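Local structure of virulence factor (Pectobacterium carotovorum, 2W3Y) at residues 36-50 with 166-178. The protein is a virulence factor of a Drosophila pathogen, an S-palmitoylated protein that binds to lipid vesicles. Sequence-based numbering, arbitrary orientation.
With PLM (palmitic acid), chain C.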
loop_
_atom_site.group_PDB
_atom_site.type_symbol
_atom_site.label_atom_id
_atom_site.label_comp_id
_atom_site.label_asym_id
_atom_site.label_seq_id
_atom_site.Cartn_x
_atom_site.Cartn_y
_atom_site.Cartn_z
ATOM N N LEU A 36 -11.761 7.423 1.031
ATOM C CA LEU A 36 -11.873 8.772 0.509
ATOM C C LEU A 36 -12.749 9.649 1.402
ATOM O O LEU A 36 -13.886 9.305 1.705
ATOM C CB LEU A 36 -12.381 8.746 -0.940
ATOM C CG LEU A 36 -12.667 10.067 -1.663
ATOM C CD1 LEU A 36 -11.384 10.875 -1.829
ATOM C CD2 LEU A 36 -13.325 9.807 -3.008
ATOM N N SER A 37 -12.213 10.804 1.786
ATOM C CA SER A 37 -12.832 11.664 2.779
ATOM C C SER A 37 -12.494 13.118 2.507
ATOM O O SER A 37 -11.506 13.424 1.831
ATOM C CB SER A 37 -12.296 11.277 4.175
ATOM O OG SER A 37 -12.470 12.324 5.098
ATOM N N LYS A 38 -13.287 14.034 3.056
ATOM C CA LYS A 38 -12.881 15.433 2.984
ATOM C C LYS A 38 -11.572 15.720 3.762
ATOM O O LYS A 38 -10.857 16.670 3.452
ATOM C CB LYS A 38 -14.033 16.382 3.362
ATOM C CG LYS A 38 -14.605 16.203 4.750
ATOM C CD LYS A 38 -15.787 17.182 4.965
ATOM C CE LYS A 38 -15.359 18.637 4.767
ATOM N NZ LYS A 38 -16.454 19.579 5.100
ATOM N N ASP A 39 -11.254 14.867 4.737
ATOM C CA ASP A 39 -10.032 15.003 5.552
ATOM C C ASP A 39 -8.775 14.325 5.004
ATOM O O ASP A 39 -7.691 14.466 5.583
ATOM C CB ASP A 39 -10.309 14.553 6.990
ATOM C CG ASP A 39 -11.294 15.486 7.702
ATOM O OD1 ASP A 39 -11.316 16.692 7.361
ATOM O OD2 ASP A 39 -12.047 15.019 8.580
ATOM N N GLY A 40 -8.919 13.609 3.881
ATOM C CA GLY A 40 -7.800 12.938 3.238
ATOM C C GLY A 40 -8.219 11.627 2.586
ATOM O O GLY A 40 -9.374 11.217 2.666
ATOM N N ALA A 41 -7.274 10.969 1.927
ATOM C CA ALA A 41 -7.584 9.725 1.239
ATOM C C ALA A 41 -6.505 8.686 1.556
ATOM O O ALA A 41 -5.344 9.044 1.738
ATOM C CB ALA A 41 -7.664 9.968 -0.272
ATOM N N VAL A 42 -6.894 7.415 1.621
ATOM C CA VAL A 42 -5.945 6.301 1.687
ATOM C C VAL A 42 -6.242 5.429 0.478
ATOM O O VAL A 42 -7.360 4.939 0.346
ATOM C CB VAL A 42 -6.150 5.413 2.956
ATOM C CG1 VAL A 42 -5.074 4.330 3.015
ATOM C CG2 VAL A 42 -6.179 6.252 4.220
ATOM N N GLN A 43 -5.245 5.238 -0.379
ATOM C CA GLN A 43 -5.376 4.440 -1.575
ATOM C C GLN A 43 -4.972 3.013 -1.177
ATOM O O GLN A 43 -3.829 2.768 -0.909
ATOM C CB GLN A 43 -4.419 5.011 -2.632
ATOM C CG GLN A 43 -4.731 4.665 -4.044
ATOM C CD GLN A 43 -5.672 5.649 -4.650
ATOM O OE1 GLN A 43 -5.294 6.796 -4.957
ATOM N NE2 GLN A 43 -6.928 5.223 -4.820
ATOM N N TYR A 44 -5.923 2.092 -1.099
ATOM C CA TYR A 44 -5.620 0.696 -0.754
ATOM C C TYR A 44 -5.297 -0.104 -2.011
ATOM O O TYR A 44 -6.125 -0.180 -2.909
ATOM C CB TYR A 44 -6.804 0.067 -0.020
ATOM C CG TYR A 44 -7.106 0.650 1.340
ATOM C CD1 TYR A 44 -6.282 0.361 2.445
ATOM C CD2 TYR A 44 -8.221 1.455 1.537
ATOM C CE1 TYR A 44 -6.561 0.864 3.703
ATOM C CE2 TYR A 44 -8.507 1.983 2.818
ATOM C CZ TYR A 44 -7.657 1.682 3.876
ATOM O OH TYR A 44 -7.928 2.164 5.124
ATOM N N GLN A 45 -4.100 -0.691 -2.101
ATOM C CA GLN A 45 -3.676 -1.325 -3.363
ATOM C C GLN A 45 -2.942 -2.665 -3.180
ATOM O O GLN A 45 -2.299 -2.903 -2.157
ATOM C CB GLN A 45 -2.765 -0.380 -4.173
ATOM C CG GLN A 45 -3.251 1.061 -4.249
ATOM C CD GLN A 45 -4.149 1.308 -5.442
ATOM O OE1 GLN A 45 -3.664 1.392 -6.569
ATOM N NE2 GLN A 45 -5.460 1.410 -5.207
ATOM N N THR A 46 -3.051 -3.537 -4.183
ATOM C CA THR A 46 -2.273 -4.785 -4.240
ATOM C C THR A 46 -1.665 -4.917 -5.632
ATOM O O THR A 46 -2.384 -5.081 -6.632
ATOM C CB THR A 46 -3.143 -6.035 -3.951
ATOM O OG1 THR A 46 -3.832 -5.867 -2.712
ATOM C CG2 THR A 46 -2.267 -7.299 -3.840
ATOM N N TYR A 47 -0.340 -4.809 -5.707
ATOM C CA TYR A 47 0.332 -4.895 -6.994
ATOM C C TYR A 47 1.099 -6.192 -7.093
ATOM O O TYR A 47 1.952 -6.490 -6.256
ATOM C CB TYR A 47 1.304 -3.740 -7.211
ATOM C CG TYR A 47 0.683 -2.363 -7.126
ATOM C CD1 TYR A 47 -0.594 -2.113 -7.644
ATOM C CD2 TYR A 47 1.379 -1.302 -6.536
ATOM C CE1 TYR A 47 -1.179 -0.843 -7.558
ATOM C CE2 TYR A 47 0.806 -0.019 -6.460
ATOM C CZ TYR A 47 -0.471 0.198 -6.980
ATOM O OH TYR A 47 -1.052 1.451 -6.921
ATOM N N GLN A 48 0.805 -6.958 -8.125
ATOM C CA GLN A 48 1.640 -8.105 -8.443
ATOM C C GLN A 48 2.404 -7.835 -9.720
ATOM O O GLN A 48 1.809 -7.477 -10.734
ATOM C CB GLN A 48 0.813 -9.383 -8.555
ATOM C CG GLN A 48 1.702 -10.597 -8.821
ATOM C CD GLN A 48 0.930 -11.894 -8.936
ATOM O OE1 GLN A 48 -0.133 -12.060 -8.329
ATOM N NE2 GLN A 48 1.462 -12.825 -9.725
ATOM N N PHE A 49 3.721 -8.002 -9.669
ATOM C CA PHE A 49 4.563 -7.757 -10.825
ATOM C C PHE A 49 4.955 -9.073 -11.468
ATOM O O PHE A 49 5.775 -9.806 -10.926
ATOM C CB PHE A 49 5.803 -6.924 -10.451
ATOM C CG PHE A 49 5.466 -5.601 -9.842
ATOM C CD1 PHE A 49 4.709 -4.659 -10.551
ATOM C CD2 PHE A 49 5.873 -5.302 -8.540
ATOM C CE1 PHE A 49 4.383 -3.413 -9.978
ATOM C CE2 PHE A 49 5.552 -4.072 -7.961
ATOM C CZ PHE A 49 4.809 -3.131 -8.675
ATOM N N ASN A 50 4.320 -9.353 -12.609
ATOM C CA ASN A 50 4.495 -10.586 -13.400
ATOM C C ASN A 50 3.756 -11.785 -12.832
ATOM O O ASN A 50 3.662 -11.947 -11.627
ATOM C CB ASN A 50 5.981 -10.925 -13.606
ATOM C CG ASN A 50 6.735 -9.828 -14.327
ATOM O OD1 ASN A 50 6.250 -9.277 -15.312
ATOM N ND2 ASN A 50 7.938 -9.516 -13.844
ATOM N N TYR A 166 -4.065 18.592 1.352
ATOM C CA TYR A 166 -4.911 17.393 1.376
ATOM C C TYR A 166 -4.019 16.137 1.541
ATOM O O TYR A 166 -3.232 15.779 0.650
ATOM C CB TYR A 166 -5.767 17.316 0.099
ATOM C CG TYR A 166 -6.795 16.198 0.090
ATOM C CD1 TYR A 166 -8.074 16.383 0.655
ATOM C CD2 TYR A 166 -6.482 14.939 -0.459
ATOM C CE1 TYR A 166 -9.014 15.341 0.650
ATOM C CE2 TYR A 166 -7.415 13.915 -0.479
ATOM C CZ TYR A 166 -8.663 14.112 0.075
ATOM O OH TYR A 166 -9.563 13.066 0.054
ATOM N N ASN A 167 -4.126 15.495 2.699
ATOM C CA ASN A 167 -3.296 14.318 3.016
ATOM C C ASN A 167 -3.636 13.091 2.169
ATOM O O ASN A 167 -4.812 12.793 1.959
ATOM C CB ASN A 167 -3.393 13.961 4.502
ATOM C CG ASN A 167 -2.737 15.012 5.402
ATOM O OD1 ASN A 167 -1.651 15.500 5.112
ATOM N ND2 ASN A 167 -3.405 15.358 6.493
ATOM N N TYR A 168 -2.600 12.385 1.722
ATOM C CA TYR A 168 -2.735 11.330 0.707
ATOM C C TYR A 168 -1.740 10.206 0.975
ATOM O O TYR A 168 -0.518 10.409 0.906
ATOM C CB TYR A 168 -2.539 11.920 -0.692
ATOM C CG TYR A 168 -2.773 10.986 -1.883
ATOM C CD1 TYR A 168 -3.979 10.280 -2.040
ATOM C CD2 TYR A 168 -1.802 10.863 -2.878
ATOM C CE1 TYR A 168 -4.188 9.434 -3.162
ATOM C CE2 TYR A 168 -2.002 10.047 -4.001
ATOM C CZ TYR A 168 -3.198 9.328 -4.132
ATOM O OH TYR A 168 -3.388 8.534 -5.256
ATOM N N LEU A 169 -2.279 9.027 1.296
ATOM C CA LEU A 169 -1.493 7.858 1.697
ATOM C C LEU A 169 -1.753 6.668 0.755
ATOM O O LEU A 169 -2.866 6.501 0.263
ATOM C CB LEU A 169 -1.826 7.458 3.156
ATOM C CG LEU A 169 -1.674 8.461 4.322
ATOM C CD1 LEU A 169 -2.888 9.382 4.465
ATOM C CD2 LEU A 169 -1.437 7.743 5.664
ATOM N N TYR A 170 -0.704 5.893 0.482
ATOM C CA TYR A 170 -0.797 4.584 -0.142
ATOM C C TYR A 170 -0.543 3.541 0.941
ATOM O O TYR A 170 0.511 3.545 1.569
ATOM C CB TYR A 170 0.226 4.416 -1.276
ATOM C CG TYR A 170 -0.277 4.907 -2.608
ATOM C CD1 TYR A 170 -0.667 6.229 -2.755
ATOM C CD2 TYR A 170 -0.388 4.048 -3.723
ATOM C CE1 TYR A 170 -1.145 6.709 -3.952
ATOM C CE2 TYR A 170 -0.877 4.534 -4.954
ATOM C CZ TYR A 170 -1.260 5.880 -5.035
ATOM O OH TYR A 170 -1.748 6.459 -6.191
ATOM N N ALA A 171 -1.540 2.681 1.168
ATOM C CA ALA A 171 -1.431 1.544 2.083
ATOM C C ALA A 171 -1.568 0.297 1.208
ATOM O O ALA A 171 -2.673 -0.053 0.779
ATOM C CB ALA A 171 -2.510 1.601 3.127
ATOM N N TYR A 172 -0.444 -0.348 0.935
ATOM C CA TYR A 172 -0.378 -1.322 -0.139
ATOM C C TYR A 172 0.599 -2.457 0.096
ATOM O O TYR A 172 1.366 -2.439 1.067
ATOM C CB TYR A 172 -0.098 -0.621 -1.496
ATOM C CG TYR A 172 1.295 -0.027 -1.717
ATOM C CD1 TYR A 172 2.199 -0.622 -2.604
ATOM C CD2 TYR A 172 1.699 1.155 -1.061
ATOM C CE1 TYR A 172 3.484 -0.066 -2.837
ATOM C CE2 TYR A 172 2.967 1.713 -1.282
ATOM C CZ TYR A 172 3.852 1.101 -2.183
ATOM O OH TYR A 172 5.102 1.648 -2.406
ATOM N N SER A 173 0.521 -3.470 -0.771
ATOM C CA SER A 173 1.515 -4.526 -0.858
ATOM C C SER A 173 1.963 -4.699 -2.310
ATOM O O SER A 173 1.207 -4.371 -3.239
ATOM C CB SER A 173 0.988 -5.865 -0.277
ATOM O OG SER A 173 -0.095 -6.398 -1.029
ATOM N N THR A 174 3.207 -5.162 -2.485
ATOM C CA THR A 174 3.740 -5.557 -3.796
ATOM C C THR A 174 4.155 -7.021 -3.727
ATOM O O THR A 174 4.578 -7.530 -2.676
ATOM C CB THR A 174 4.944 -4.709 -4.297
ATOM O OG1 THR A 174 6.134 -5.091 -3.600
ATOM C CG2 THR A 174 4.701 -3.204 -4.127
ATOM N N HIS A 175 4.003 -7.698 -4.852
ATOM C CA HIS A 175 4.262 -9.125 -4.946
ATOM C C HIS A 175 5.164 -9.290 -6.161
ATOM O O HIS A 175 4.704 -9.265 -7.309
ATOM C CB HIS A 175 2.910 -9.904 -4.960
ATOM C CG HIS A 175 2.092 -9.637 -3.734
ATOM N ND1 HIS A 175 2.200 -10.397 -2.586
ATOM C CD2 HIS A 175 1.278 -8.599 -3.420
ATOM C CE1 HIS A 175 1.437 -9.879 -1.645
ATOM N NE2 HIS A 175 0.876 -8.778 -2.120
ATOM N N ASP A 176 6.474 -9.339 -5.882
ATOM C CA ASP A 176 7.517 -9.300 -6.903
ATOM C C ASP A 176 7.888 -10.689 -7.374
ATOM O O ASP A 176 8.323 -11.510 -6.579
ATOM C CB ASP A 176 8.823 -8.668 -6.388
ATOM C CG ASP A 176 8.628 -7.322 -5.717
ATOM O OD1 ASP A 176 7.600 -6.651 -5.943
ATOM O OD2 ASP A 176 9.531 -6.954 -4.942
ATOM N N LEU A 177 7.747 -10.919 -8.677
ATOM C CA LEU A 177 8.201 -12.164 -9.322
ATOM C C LEU A 177 9.233 -11.811 -10.365
ATOM O O LEU A 177 8.899 -11.565 -11.516
ATOM C CB LEU A 177 7.012 -12.925 -9.933
ATOM C CG LEU A 177 6.249 -13.367 -8.692
ATOM C CD1 LEU A 177 4.832 -12.803 -8.581
ATOM C CD2 LEU A 177 6.399 -14.862 -8.392
ATOM N N PHE A 178 10.485 -11.746 -9.929
ATOM C CA PHE A 178 11.588 -11.279 -10.741
ATOM C C PHE A 178 12.699 -12.321 -10.710
ATOM O O PHE A 178 12.787 -13.127 -9.772
ATOM C CB PHE A 178 12.172 -9.972 -10.162
ATOM C CG PHE A 178 11.249 -8.778 -10.243
ATOM C CD1 PHE A 178 10.600 -8.445 -11.442
ATOM C CD2 PHE A 178 11.062 -7.963 -9.132
ATOM C CE1 PHE A 178 9.758 -7.329 -11.523
ATOM C CE2 PHE A 178 10.225 -6.842 -9.202
ATOM C CZ PHE A 178 9.568 -6.533 -10.402
HETATM C C1 PLM C . -5.380 11.041 -12.722
HETATM O O2 PLM C . -6.192 11.838 -13.262
HETATM C C2 PLM C . -4.525 11.494 -11.544
HETATM C C3 PLM C . -4.931 10.865 -10.214
HETATM C C4 PLM C . -4.091 11.358 -9.034
HETATM C C5 PLM C . -2.709 10.708 -8.974
HETATM C C6 PLM C . -1.684 11.572 -8.240
HETATM C C7 PLM C . -0.465 10.751 -7.823
HETATM C C8 PLM C . 0.816 11.584 -7.708
HETATM C C9 PLM C . 1.193 11.743 -6.236
HETATM C CA PLM C . 2.467 11.007 -5.835
HETATM C CB PLM C . 2.175 9.864 -4.870
HETATM C CC PLM C . 3.268 8.810 -4.956
HETATM C CD PLM C . 2.705 7.397 -4.912
HETATM C CE PLM C . 3.284 6.644 -3.725
HETATM C CF PLM C . 3.123 5.138 -3.881
HETATM O O HOH W 1 -6.077 16.376 4.670
HETATM O O HOH W 2 -5.976 14.886 7.712
HETATM O O HOH W 3 -2.365 -5.073 -0.292
#
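Gln43 has CG anti to the backbone N (chi1 -159°), which keeps CG over the Tyr170 ring beside CB; the bend at chi2 (88°) then turns the amide to Tyr168. Gln43 CB stands 3.9 Å from the centroid of the Tyr170 ring, almost on the ring normal. The palmitic acid tail end takes the opposite face, with PLM CF 3.6 Å from Tyr170 CG, so the ring is held between side chain and lipid. Tyr168 OH donates to Gln43 OE1 (2.6 Å) in the carbonyl plane and accepts from Tyr170 OH. This chain of bonds probably fixes both phenol rings beside the acyl chain. Tyr47 OH meets the edge of the Tyr170 ring and donates to a lone pair of Gln45 OE1 (2.6 Å).

At the start of the pair, Tyr166 reaches the turn 37-40. Its OH donates to Ser37 O (2.7 Å), and Gly40 CA packs over one ring face. At the other end, Asn50 ND2 bonds Leu177 O (3.2 Å) and also Val269 O.

Strands 40-49 and 166-178 run parallel, hydrogen-bonded from Ala41 N to Asn167 O at one end to Leu177 N to Phe49 O at the other. Both are inner strands of the mixed sheet: 262-266 flanks 40-49, and 185-198 flanks 166-178. Helix 142-159 packs on the face of Ala41, Gln43 and Gln45, and Trp94 of helix 91-105 on the opposite face, against Val42, Tyr44, Leu169 and Ala171.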